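Local coordinates for adhesion and penetration protein autotransporter (Haemophilus influenzae, PDB 3SYJ), which promotes adherence to and invasion of host cells as the secreted passenger domain of an autotransporter, and is probably also a serine protease, at residues A[477-482]-A[502-507]; A[550-555]-A[575-580]; A[457-462]-A[481-486]. One frame throughout, in Å; residues are numbered along the deposited sequence.

All three contacts join successive coils of the passenger's beta-helix, away from the serine protease site inferred near the N-terminus. Interactions 1 and 3 share Asp481 and Leu482, and their centres lie about 6 Å apart: strand 478-481 pairs in parallel with strand 455-460 on one flank and with strand 499-502 on the other. Interaction 2 comes later along the chain, its centre about 9 Å from that of interaction 1 and about 14 Å from that of interaction 3. Asn503 ND2 donates to Arg554 O at 2.8 Å, tying 502-507 to 550-555, while Leu555 CD1 meets Leu482 CD1 at 3.7 Å inside the coil. Interactions 1 and 2 also touch the second subunit.

Interaction 1 of 3, residues A[477-482]-A[502-507]; sequences GGRLDL and VNHNTT
Asp481 grips the backbone of His504: its OD1 accepts from His504 N at 2.7 Å, with an N-H...O angle of 175°. The bond is straight at the hydrogen, yet the donor comes from above the carboxylate, 42° out of its plane. With CG anti to the backbone N of Asp481 (chi1 172°), the carboxylate is carried past the end of its strand to this N-H. OD1 also takes the N-H of Asn483, so two backbone donors hold the group. OD2 lies alongside the histidine, 3.6 Å from His504 CB.

Two backbone bonds at Val502 precede this one. Val502 N donates to Leu480 O and Leu482 N to Val502 O, both at 2.9 Å, which is the parallel pairing expected when Asp481 lies opposite Val502. A CA-H...O contact from Asp481 CA to Val502 O, 3.4 Å, fits the same register. Beyond Val502 the chain leaves the strand, and Asn503 closes an Asx turn: its OD1 receives Asn505 N at 3.0 Å, while its ND2 is bound by Arg554 O and Gln508 O.

The apolar contacts are looser. Val502 CG2 lies 4.0 Å from Asp481 CB on the face their side chains share, and it also sits above the rim of the His504 ring. The Arg479 and His504 side chains cross at about a right angle, CD to CE1 4.2 Å. The polar ends of both residues turn to Glu545, which makes a salt bridge with Arg479 and accepts a hydrogen bond from His504 NE2. The Asx turn is a feature of this coil; in-register parallel pairing of successive coils is characteristic of the right-handed beta-helix of autotransporter passengers.

Interaction 2 of 3, residues A[550-555]-A[575-580]; sequences KHNGRL and NLKGDI
Asn552 and Leu555 fasten a loop to the following coil of the beta-helix, a contact between loops of successive coils that leads into the parallel pair of strands 555-559 and 579-582. Both segments lie in the second beta-solenoid repeat region. Asn552 makes the side-chain link: its ND2 donates to Asn575 O at 2.9 Å, with the acceptor nearly in the amide plane and an N-H...O angle of 162°. An anti chi1 of -166° sends this amide across to the neighbouring coil. Its OD1 accepts from Glu545 N.

The backbone link is Leu555 N to Lys577 O, 2.9 Å, with the donor 40° above the carbonyl plane. Lys577 is the centre of an inverse gamma turn, which bends the chain before strand 579-582. A water reinforces the junction, accepting from Lys577 N at 2.7 Å and lying close to Asn552 OD1 and Gly553 O. Toward the interior, Leu576 CD2 packs against Leu555 CG at 3.7 Å, and Leu555 reaches on to Leu482, Ala510 and Val512 of earlier coils.

Gly578 comes close to Leu555 O, its CA 3.4 Å away in a CA-H...O contact. On the outer side, the second subunit reaches the loop, where Gln915 of that subunit accepts from Asn552 N. Bends at chi2 and chi3 fold Arg554 back over the gamma turn. NH1 forms a salt bridge with Glu630, NH2 reaches Asp579 OD1 through one water, and Lys577 O sits over the centre of the guanidinium face, 3.6 Å from CZ of Arg554.

Interaction 3 of 3, residues A[457-462]-A[481-486]; sequences TVQLND and DLNGHS
Asn483 ND2 donates to Leu460 O at 3.0 Å from above the carbonyl plane, with an N-H...O angle of 141°, a distinctly bent bond. The anti chi1 of Asn483 (-175°) turns its amide back toward the strand; its CB lies 3.2 Å from Leu460 O. The ring of His485 also lies against this carbonyl, but its ND1 donates instead to Leu482 O, at 3.2 Å and in the planes of both ring and carbonyl. Leu482 O takes His485 N as well; the ND1 bond, lying in the ring plane, restrains the ring's rotation. Held this way, the ring has Asp462 O over one face, offset toward its rim.

Behind these groups runs the parallel strand pairing of adjacent beta-helix coils, with Gln459 opposite Asp481. Asp481 N donates to Val458 O at 2.7 Å and Leu460 N to Asp481 O at 3.1 Å, each donor nearly in line with the acceptor's C=O. The chain then reverses in a type I' turn from Leu482 to His485, which places Asn483 and His485 beside strand 455-460.

On the inner side, Leu460 and Leu482 lie side by side, CD1 to CD2 3.9 Å, with Leu487 touching both. On the other face Gln459 runs alongside Asp481, CG to OD2 3.7 Å, their flat ends turned 72° apart. One water bridges Gln459 OE1 and Asp481 OD2, and Lys430 also donates to that glutamine oxygen. Asn483 OD1 is engaged by Asn505 ND2 of the next coil.

Interaction 1 of 3, residues A[477-482]-A[502-507]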
loop_
_atom_site.group_PDB
_atom_site.type_symbol
_atom_site.label_atom_id
_atom_site.label_comp_id
_atom_site.label_asym_id
_atom_site.label_seq_id
_atom_site.Cartn_x
_atom_site.Cartn_y
_atom_site.Cartn_z
ATOM N N GLY A 477 41.184 15.955 18.616
ATOM C CA GLY A 477 40.047 15.896 19.516
ATOM C C GLY A 477 40.023 14.678 20.411
ATOM O O GLY A 477 41.067 14.228 20.888
ATOM N N GLY A 478 38.819 14.146 20.608
ATOM C CA GLY A 478 38.541 13.105 21.584
ATOM C C GLY A 478 37.052 13.096 21.911
ATOM O O GLY A 478 36.264 13.760 21.227
ATOM N N ARG A 479 36.662 12.364 22.954
ATOM C CA ARG A 479 35.236 12.203 23.276
ATOM C C ARG A 479 34.816 13.007 24.485
ATOM O O ARG A 479 35.388 12.869 25.563
ATOM C CB ARG A 479 34.871 10.724 23.499
ATOM C CG ARG A 479 34.646 9.932 22.218
ATOM C CD ARG A 479 34.472 8.433 22.465
ATOM N NE ARG A 479 35.205 7.652 21.469
ATOM C CZ ARG A 479 34.819 7.503 20.207
ATOM N NH1 ARG A 479 33.700 8.068 19.786
ATOM N NH2 ARG A 479 35.540 6.788 19.363
ATOM N N LEU A 480 33.822 13.860 24.297
ATOM C CA LEU A 480 33.135 14.483 25.412
ATOM C C LEU A 480 31.866 13.669 25.630
ATOM O O LEU A 480 30.932 13.731 24.824
ATOM C CB LEU A 480 32.794 15.945 25.107
ATOM C CG LEU A 480 31.856 16.628 26.108
ATOM C CD1 LEU A 480 32.429 16.561 27.515
ATOM C CD2 LEU A 480 31.548 18.078 25.719
ATOM N N ASP A 481 31.856 12.873 26.696
ATOM C CA ASP A 481 30.702 12.042 27.037
ATOM C C ASP A 481 29.831 12.758 28.060
ATOM O O ASP A 481 30.164 12.816 29.244
ATOM C CB ASP A 481 31.149 10.674 27.576
ATOM C CG ASP A 481 29.989 9.855 28.135
ATOM O OD1 ASP A 481 28.839 10.054 27.689
ATOM O OD2 ASP A 481 30.231 9.005 29.022
ATOM N N LEU A 482 28.716 13.301 27.583
ATOM C CA LEU A 482 27.785 14.055 28.409
ATOM C C LEU A 482 27.166 13.208 29.519
ATOM O O LEU A 482 26.654 13.740 30.508
ATOM C CB LEU A 482 26.682 14.635 27.531
ATOM C CG LEU A 482 27.182 15.550 26.417
ATOM C CD1 LEU A 482 26.000 16.093 25.676
ATOM C CD2 LEU A 482 28.012 16.674 27.011
ATOM N N VAL A 502 29.236 12.906 22.615
ATOM C CA VAL A 502 28.451 11.678 22.727
ATOM C C VAL A 502 27.738 11.574 24.079
ATOM O O VAL A 502 27.961 12.389 24.976
ATOM C CB VAL A 502 29.333 10.409 22.529
ATOM C CG1 VAL A 502 30.117 10.492 21.212
ATOM C CG2 VAL A 502 30.275 10.210 23.707
ATOM N N ASN A 503 26.868 10.579 24.203
ATOM C CA ASN A 503 26.232 10.249 25.476
ATOM C C ASN A 503 26.242 8.747 25.656
ATOM O O ASN A 503 25.436 8.045 25.051
ATOM C CB ASN A 503 24.794 10.771 25.539
ATOM C CG ASN A 503 24.087 10.379 26.829
ATOM O OD1 ASN A 503 24.735 10.104 27.838
ATOM N ND2 ASN A 503 22.756 10.361 26.802
ATOM N N HIS A 504 27.159 8.251 26.478
ATOM C CA HIS A 504 27.263 6.815 26.693
ATOM C C HIS A 504 26.285 6.303 27.741
ATOM O O HIS A 504 26.266 5.114 28.040
ATOM C CB HIS A 504 28.688 6.421 27.079
ATOM C CG HIS A 504 29.658 6.494 25.941
ATOM N ND1 HIS A 504 31.017 6.635 26.126
ATOM C CD2 HIS A 504 29.460 6.462 24.603
ATOM C CE1 HIS A 504 31.613 6.673 24.949
ATOM N NE2 HIS A 504 30.693 6.574 24.008
ATOM N N ASN A 505 25.485 7.202 28.303
ATOM C CA ASN A 505 24.520 6.804 29.319
ATOM C C ASN A 505 23.324 6.102 28.685
ATOM O O ASN A 505 22.647 6.656 27.815
ATOM C CB ASN A 505 24.083 8.002 30.162
ATOM C CG ASN A 505 23.413 7.586 31.467
ATOM O OD1 ASN A 505 22.386 6.900 31.468
ATOM N ND2 ASN A 505 23.980 8.025 32.583
ATOM N N THR A 506 23.086 4.873 29.125
ATOM C CA THR A 506 22.054 4.025 28.544
ATOM C C THR A 506 20.673 4.416 29.054
ATOM O O THR A 506 19.651 4.016 28.494
ATOM C CB THR A 506 22.300 2.543 28.907
ATOM O OG1 THR A 506 22.096 2.353 30.314
ATOM C CG2 THR A 506 23.720 2.139 28.565
ATOM N N THR A 507 20.654 5.224 30.105
ATOM C CA THR A 507 19.434 5.456 30.860
ATOM C C THR A 507 18.912 6.890 30.803
ATOM O O THR A 507 17.698 7.117 30.817
ATOM C CB THR A 507 19.648 5.040 32.321
ATOM O OG1 THR A 507 19.362 3.644 32.450
ATOM C CG2 THR A 507 18.765 5.842 33.253
#

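Interaction 2 of 3, residues A[550-555]-A[575-580]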
loop_
_atom_site.group_PDB
_atom_site.type_symbol
_atom_site.label_atom_id
_atom_site.label_comp_id
_atom_site.label_asym_id
_atom_site.label_seq_id
_atom_site.Cartn_x
_atom_site.Cartn_y
_atom_site.Cartn_z
ATOM N N LYS A 550 30.614 0.813 21.544
ATOM C CA LYS A 550 30.317 1.747 22.619
ATOM C C LYS A 550 28.845 2.116 22.546
ATOM O O LYS A 550 28.235 2.032 21.481
ATOM C CB LYS A 550 31.201 2.990 22.524
ATOM C CG LYS A 550 32.671 2.686 22.769
ATOM C CD LYS A 550 33.512 3.944 22.940
ATOM C CE LYS A 550 34.947 3.579 23.317
ATOM N NZ LYS A 550 35.781 4.763 23.667
ATOM N N HIS A 551 28.274 2.512 23.677
ATOM C CA HIS A 551 26.849 2.808 23.727
ATOM C C HIS A 551 26.486 4.173 23.118
ATOM O O HIS A 551 26.996 5.217 23.530
ATOM C CB HIS A 551 26.314 2.666 25.161
ATOM C CG HIS A 551 24.820 2.751 25.256
ATOM N ND1 HIS A 551 23.980 1.925 24.537
ATOM C CD2 HIS A 551 24.012 3.567 25.979
ATOM C CE1 HIS A 551 22.723 2.229 24.812
ATOM N NE2 HIS A 551 22.715 3.217 25.689
ATOM N N ASN A 552 25.602 4.157 22.129
ATOM C CA ASN A 552 25.095 5.395 21.556
ATOM C C ASN A 552 23.805 5.822 22.264
ATOM O O ASN A 552 22.705 5.568 21.779
ATOM C CB ASN A 552 24.879 5.241 20.046
ATOM C CG ASN A 552 24.675 6.572 19.340
ATOM O OD1 ASN A 552 25.106 7.617 19.825
ATOM N ND2 ASN A 552 24.015 6.538 18.184
ATOM N N GLY A 553 23.955 6.466 23.421
ATOM C CA GLY A 553 22.816 6.893 24.217
ATOM C C GLY A 553 22.064 8.057 23.601
ATOM O O GLY A 553 22.585 8.734 22.713
ATOM N N ARG A 554 20.837 8.283 24.063
ATOM C CA ARG A 554 20.001 9.335 23.493
ATOM C C ARG A 554 20.726 10.670 23.579
ATOM O O ARG A 554 21.197 11.057 24.645
ATOM C CB ARG A 554 18.651 9.456 24.217
ATOM C CG ARG A 554 17.894 8.158 24.468
ATOM C CD ARG A 554 16.924 7.807 23.343
ATOM N NE ARG A 554 16.292 8.981 22.749
ATOM C CZ ARG A 554 15.722 8.974 21.548
ATOM N NH1 ARG A 554 15.710 7.856 20.833
ATOM N NH2 ARG A 554 15.171 10.078 21.056
ATOM N N LEU A 555 20.804 11.367 22.453
ATOM C CA LEU A 555 21.418 12.686 22.413
ATOM C C LEU A 555 20.663 13.587 21.432
ATOM O O LEU A 555 20.446 13.216 20.281
ATOM C CB LEU A 555 22.898 12.564 22.038
ATOM C CG LEU A 555 23.731 13.834 21.838
ATOM C CD1 LEU A 555 23.787 14.641 23.115
ATOM C CD2 LEU A 555 25.134 13.468 21.381
ATOM N N ASN A 575 25.415 10.934 14.286
ATOM C CA ASN A 575 24.787 9.626 14.387
ATOM C C ASN A 575 23.878 9.631 15.604
ATOM O O ASN A 575 24.125 8.924 16.576
ATOM C CB ASN A 575 25.836 8.527 14.521
ATOM C CG ASN A 575 25.240 7.145 14.382
ATOM O OD1 ASN A 575 25.691 6.189 15.016
ATOM N ND2 ASN A 575 24.212 7.031 13.550
ATOM N N LEU A 576 22.825 10.437 15.547
ATOM C CA LEU A 576 22.050 10.746 16.739
ATOM C C LEU A 576 20.876 9.830 16.993
ATOM O O LEU A 576 19.987 9.691 16.156
ATOM C CB LEU A 576 21.542 12.183 16.694
ATOM C CG LEU A 576 22.609 13.252 16.883
ATOM C CD1 LEU A 576 22.032 14.624 16.603
ATOM C CD2 LEU A 576 23.172 13.177 18.279
ATOM N N LYS A 577 20.877 9.221 18.171
ATOM C CA LYS A 577 19.684 8.598 18.702
ATOM C C LYS A 577 18.936 9.730 19.397
ATOM O O LYS A 577 19.060 9.928 20.603
ATOM C CB LYS A 577 20.064 7.511 19.696
ATOM C CG LYS A 577 19.424 6.166 19.413
ATOM C CD LYS A 577 20.130 5.451 18.263
ATOM C CE LYS A 577 19.424 4.141 17.906
ATOM N NZ LYS A 577 20.317 3.187 17.186
ATOM N N GLY A 578 18.187 10.497 18.611
ATOM C CA GLY A 578 17.588 11.728 19.074
ATOM C C GLY A 578 17.376 12.655 17.897
ATOM O O GLY A 578 17.501 12.243 16.743
ATOM N N ASP A 579 17.069 13.915 18.183
ATOM C CA ASP A 579 16.676 14.848 17.144
ATOM C C ASP A 579 17.658 15.987 16.998
ATOM O O ASP A 579 18.467 16.240 17.889
ATOM C CB ASP A 579 15.317 15.458 17.475
ATOM C CG ASP A 579 14.218 14.437 17.541
ATOM O OD1 ASP A 579 14.386 13.339 16.971
ATOM O OD2 ASP A 579 13.181 14.740 18.162
ATOM N N ILE A 580 17.558 16.676 15.865
ATOM C CA ILE A 580 18.203 17.964 15.673
ATOM C C ILE A 580 17.096 18.990 15.481
ATOM O O ILE A 580 16.224 18.828 14.617
ATOM C CB ILE A 580 19.146 17.974 14.443
ATOM C CG1 ILE A 580 20.306 16.999 14.643
ATOM C CG2 ILE A 580 19.690 19.372 14.190
ATOM C CD1 ILE A 580 21.230 16.897 13.443
HETATM O O HOH W 1 22.944 9.530 19.935
HETATM O O HOH W 2 22.921 3.728 16.654
HETATM O O HOH W 3 13.554 11.312 18.750
#

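Interaction 3 of 3, residues A[457-462]-A[481-486]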
loop_
_atom_site.group_PDB
_atom_site.type_symbol
_atom_site.label_atom_id
_atom_site.label_comp_id
_atom_site.label_asym_id
_atom_site.label_seq_id
_atom_site.Cartn_x
_atom_site.Cartn_y
_atom_site.Cartn_z
ATOM N N THR A 457 38.895 10.775 26.620
ATOM C CA THR A 457 37.475 10.981 26.897
ATOM C C THR A 457 37.270 11.812 28.163
ATOM O O THR A 457 37.876 11.553 29.204
ATOM C CB THR A 457 36.728 9.632 27.082
ATOM O OG1 THR A 457 36.743 8.889 25.856
ATOM C CG2 THR A 457 35.280 9.858 27.514
ATOM N N VAL A 458 36.410 12.812 28.074
ATOM C CA VAL A 458 35.972 13.523 29.258
ATOM C C VAL A 458 34.534 13.120 29.522
ATOM O O VAL A 458 33.683 13.256 28.648
ATOM C CB VAL A 458 36.056 15.047 29.074
ATOM C CG1 VAL A 458 35.226 15.749 30.124
ATOM C CG2 VAL A 458 37.515 15.515 29.119
ATOM N N GLN A 459 34.278 12.610 30.721
ATOM C CA GLN A 459 32.952 12.138 31.112
ATOM C C GLN A 459 32.402 13.018 32.237
ATOM O O GLN A 459 33.100 13.297 33.216
ATOM C CB GLN A 459 33.031 10.676 31.564
ATOM C CG GLN A 459 31.767 10.110 32.201
ATOM C CD GLN A 459 31.985 8.702 32.727
ATOM O OE1 GLN A 459 32.527 7.847 32.032
ATOM N NE2 GLN A 459 31.571 8.457 33.968
ATOM N N LEU A 460 31.160 13.462 32.086
ATOM C CA LEU A 460 30.546 14.356 33.063
ATOM C C LEU A 460 29.759 13.567 34.107
ATOM O O LEU A 460 28.818 12.844 33.773
ATOM C CB LEU A 460 29.615 15.357 32.366
ATOM C CG LEU A 460 30.185 16.146 31.184
ATOM C CD1 LEU A 460 29.194 17.211 30.704
ATOM C CD2 LEU A 460 31.513 16.777 31.563
ATOM N N ASN A 461 30.140 13.716 35.370
ATOM C CA ASN A 461 29.385 13.107 36.455
ATOM C C ASN A 461 28.664 14.134 37.315
ATOM O O ASN A 461 28.242 13.828 38.421
ATOM C CB ASN A 461 30.284 12.223 37.322
ATOM C CG ASN A 461 30.402 10.809 36.783
ATOM O OD1 ASN A 461 30.692 9.878 37.528
ATOM N ND2 ASN A 461 30.168 10.643 35.486
ATOM N N ASP A 462 28.514 15.348 36.793
ATOM C CA ASP A 462 27.835 16.419 37.519
ATOM C C ASP A 462 27.617 17.620 36.610
ATOM O O ASP A 462 28.184 17.692 35.513
ATOM C CB ASP A 462 28.646 16.825 38.756
ATOM C CG ASP A 462 27.853 17.703 39.730
ATOM O OD1 ASP A 462 26.618 17.837 39.582
ATOM O OD2 ASP A 462 28.476 18.263 40.658
ATOM N N ASP A 481 31.856 12.873 26.696
ATOM C CA ASP A 481 30.702 12.042 27.037
ATOM C C ASP A 481 29.831 12.758 28.060
ATOM O O ASP A 481 30.164 12.816 29.244
ATOM C CB ASP A 481 31.149 10.674 27.576
ATOM C CG ASP A 481 29.989 9.855 28.135
ATOM O OD1 ASP A 481 28.839 10.054 27.689
ATOM O OD2 ASP A 481 30.231 9.005 29.022
ATOM N N LEU A 482 28.716 13.301 27.583
ATOM C CA LEU A 482 27.785 14.055 28.409
ATOM C C LEU A 482 27.166 13.208 29.519
ATOM O O LEU A 482 26.654 13.740 30.508
ATOM C CB LEU A 482 26.682 14.635 27.531
ATOM C CG LEU A 482 27.182 15.550 26.417
ATOM C CD1 LEU A 482 26.000 16.093 25.676
ATOM C CD2 LEU A 482 28.012 16.674 27.011
ATOM N N ASN A 483 27.197 11.891 29.339
ATOM C CA ASN A 483 26.754 10.971 30.371
ATOM C C ASN A 483 25.456 11.420 31.021
ATOM O O ASN A 483 25.362 11.490 32.246
ATOM C CB ASN A 483 27.842 10.823 31.431
ATOM C CG ASN A 483 27.497 9.784 32.486
ATOM O OD1 ASN A 483 26.707 8.871 32.237
ATOM N ND2 ASN A 483 28.090 9.920 33.671
ATOM N N GLY A 484 24.467 11.746 30.192
ATOM C CA GLY A 484 23.139 12.082 30.672
ATOM C C GLY A 484 22.960 13.522 31.099
ATOM O O GLY A 484 21.906 13.897 31.607
ATOM N N HIS A 485 23.986 14.338 30.902
ATOM C CA HIS A 485 23.913 15.736 31.311
ATOM C C HIS A 485 23.686 16.637 30.107
ATOM O O HIS A 485 23.844 16.212 28.967
ATOM C CB HIS A 485 25.196 16.144 32.036
ATOM C CG HIS A 485 25.357 15.510 33.382
ATOM N ND1 HIS A 485 25.923 14.264 33.557
ATOM C CD2 HIS A 485 25.026 15.950 34.619
ATOM C CE1 HIS A 485 25.933 13.966 34.844
ATOM N NE2 HIS A 485 25.397 14.973 35.510
ATOM N N SER A 486 23.320 17.887 30.353
ATOM C CA SER A 486 23.097 18.809 29.252
ATOM C C SER A 486 24.013 20.015 29.334
ATOM O O SER A 486 24.400 20.440 30.421
ATOM C CB SER A 486 21.632 19.233 29.198
ATOM O OG SER A 486 20.826 18.138 28.799
HETATM O O HOH W 4 32.441 7.894 29.216
#